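Local coordinates for uncharacterized protein AF_0941 (Archaeoglobus fulgidus, PDB 1YOZ) that is of unknown function but folds as a mainly helical protein of the AF0941-like family, at residues N103-A106 / L107-R111. Sequence-based numbering, arbitrary orientation.
Sequences NEIA and LYIDR
Asp110 N gives its hydrogen to Ala106 O over 2.8 Å, the shortest of four consecutive backbone bonds that carry the helix from Asn103 to Asp110. The other three follow the same i to i+4 pattern: Leu107 on Asn103, Tyr108 on Glu104 and Ile109 on Ile105. Arg111 N continues the series with a bond to Leu107 O.

Between side chains the contact is a single apolar touch one turn apart. CD1 of Ile109 reaches back to CG2 of Ile105 at 4.1 Å, the two branched chains crossing at a slant on the buried face. In Ile109 CG1 lies anti to the carbonyl carbon (chi1 -69°), which lays the long branch back along the helix, with CG1 3.5 Å from Ile105 O. Leu107 does likewise on the exposed side: its CG settles 3.4 Å from Asn103 O, so the isobutyl group lies beside a carbonyl already engaged by its own N-H. Tyr108 and Asp110 turn the other way. With CG of Tyr108 opposite its backbone N (chi1 -179°), the ring leads away from the preceding turn, and of the side chain it is CB that meets that turn, 3.4 Å from both Glu104 O and Ile105 O. Asp110 likewise touches with CB, 3.3 Å from Ala106 O.

The isoleucine pair faces Val71 of helix 57-73, while Ile105 also meets Phe36 and Phe39 of helix 32-51. At the edge of this interface Asp110 OD1 forms a salt bridge with Lys68 NZ. This is the pattern of an amphipathic alpha-helix: helix 99-113 sets its i, i+4 isoleucine pair against two neighbouring helices of an all-alpha fold.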
loop_
_atom_site.group_PDB
_atom_site.type_symbol
_atom_site.label_atom_id
_atom_site.label_comp_id
_atom_site.label_asym_id
_atom_site.label_seq_id
_atom_site.Cartn_x
_atom_site.Cartn_y
_atom_site.Cartn_z
ATOM N N ASN B 103 -15.953 3.043 8.492
ATOM C CA ASN B 103 -16.933 3.377 7.448
ATOM C C ASN B 103 -16.944 4.852 7.110
ATOM O O ASN B 103 -17.009 5.196 5.936
ATOM C CB ASN B 103 -18.366 2.855 7.750
ATOM C CG ASN B 103 -18.384 1.370 8.073
ATOM O OD1 ASN B 103 -17.442 0.656 7.765
ATOM N ND2 ASN B 103 -19.462 0.899 8.703
ATOM N N GLU B 104 -16.917 5.729 8.119
ATOM C CA GLU B 104 -17.017 7.169 7.834
ATOM C C GLU B 104 -15.767 7.714 7.135
ATOM O O GLU B 104 -15.874 8.644 6.366
ATOM C CB GLU B 104 -17.251 7.992 9.094
ATOM C CG GLU B 104 -18.671 7.925 9.651
ATOM C CD GLU B 104 -18.697 8.052 11.173
ATOM O OE1 GLU B 104 -17.799 8.730 11.744
ATOM O OE2 GLU B 104 -19.629 7.473 11.797
ATOM N N ILE B 105 -14.593 7.167 7.454
ATOM C CA ILE B 105 -13.322 7.582 6.765
ATOM C C ILE B 105 -13.401 7.183 5.279
ATOM O O ILE B 105 -13.163 7.995 4.394
ATOM C CB ILE B 105 -12.090 6.942 7.450
ATOM C CG1 ILE B 105 -11.884 7.488 8.880
ATOM C CG2 ILE B 105 -10.828 7.227 6.682
ATOM C CD1 ILE B 105 -10.928 6.606 9.739
ATOM N N ALA B 106 -13.788 5.928 5.009
ATOM C CA ALA B 106 -13.912 5.431 3.605
ATOM C C ALA B 106 -14.854 6.312 2.843
ATOM O O ALA B 106 -14.587 6.737 1.706
ATOM C CB ALA B 106 -14.435 4.008 3.574
ATOM N N LEU B 107 -16.001 6.557 3.474
ATOM C CA LEU B 107 -17.040 7.365 2.880
ATOM C C LEU B 107 -16.542 8.792 2.636
ATOM O O LEU B 107 -16.838 9.389 1.602
ATOM C CB LEU B 107 -18.307 7.329 3.771
ATOM C CG LEU B 107 -19.258 6.125 3.571
ATOM C CD1 LEU B 107 -20.424 6.169 4.613
ATOM C CD2 LEU B 107 -19.792 6.027 2.146
ATOM N N TYR B 108 -15.804 9.350 3.590
ATOM C CA TYR B 108 -15.163 10.678 3.389
ATOM C C TYR B 108 -14.215 10.704 2.173
ATOM O O TYR B 108 -14.192 11.664 1.392
ATOM C CB TYR B 108 -14.399 11.132 4.666
ATOM C CG TYR B 108 -13.744 12.488 4.533
ATOM C CD1 TYR B 108 -14.356 13.636 5.057
ATOM C CD2 TYR B 108 -12.521 12.637 3.873
ATOM C CE1 TYR B 108 -13.777 14.880 4.917
ATOM C CE2 TYR B 108 -11.918 13.874 3.738
ATOM C CZ TYR B 108 -12.542 15.009 4.271
ATOM O OH TYR B 108 -11.940 16.269 4.117
ATOM N N ILE B 109 -13.407 9.667 2.019
ATOM C CA ILE B 109 -12.459 9.594 0.866
ATOM C C ILE B 109 -13.273 9.493 -0.426
ATOM O O ILE B 109 -12.978 10.123 -1.476
ATOM C CB ILE B 109 -11.478 8.361 1.001
ATOM C CG1 ILE B 109 -10.488 8.562 2.177
ATOM C CG2 ILE B 109 -10.758 8.097 -0.316
ATOM C CD1 ILE B 109 -9.816 7.306 2.704
ATOM N N ASP B 110 -14.326 8.673 -0.330
ATOM C CA ASP B 110 -15.226 8.450 -1.425
ATOM C C ASP B 110 -15.761 9.799 -1.883
ATOM O O ASP B 110 -15.874 10.036 -3.072
ATOM C CB ASP B 110 -16.355 7.504 -0.961
ATOM C CG ASP B 110 -17.198 7.009 -2.081
ATOM O OD1 ASP B 110 -16.628 6.540 -3.087
ATOM O OD2 ASP B 110 -18.440 7.083 -1.949
ATOM N N ARG B 111 -16.057 10.665 -0.917
ATOM C CA ARG B 111 -16.528 12.040 -1.109
ATOM C C ARG B 111 -15.500 12.941 -1.839
ATOM O O ARG B 111 -15.800 13.520 -2.885
ATOM C CB ARG B 111 -16.926 12.596 0.283
ATOM C CG ARG B 111 -17.455 14.024 0.367
ATOM C CD ARG B 111 -17.524 14.493 1.814
ATOM N NE ARG B 111 -17.230 15.921 1.894
ATOM C CZ ARG B 111 -17.198 16.644 3.013
ATOM N NH1 ARG B 111 -17.432 16.089 4.199
ATOM N NH2 ARG B 111 -16.912 17.941 2.943
#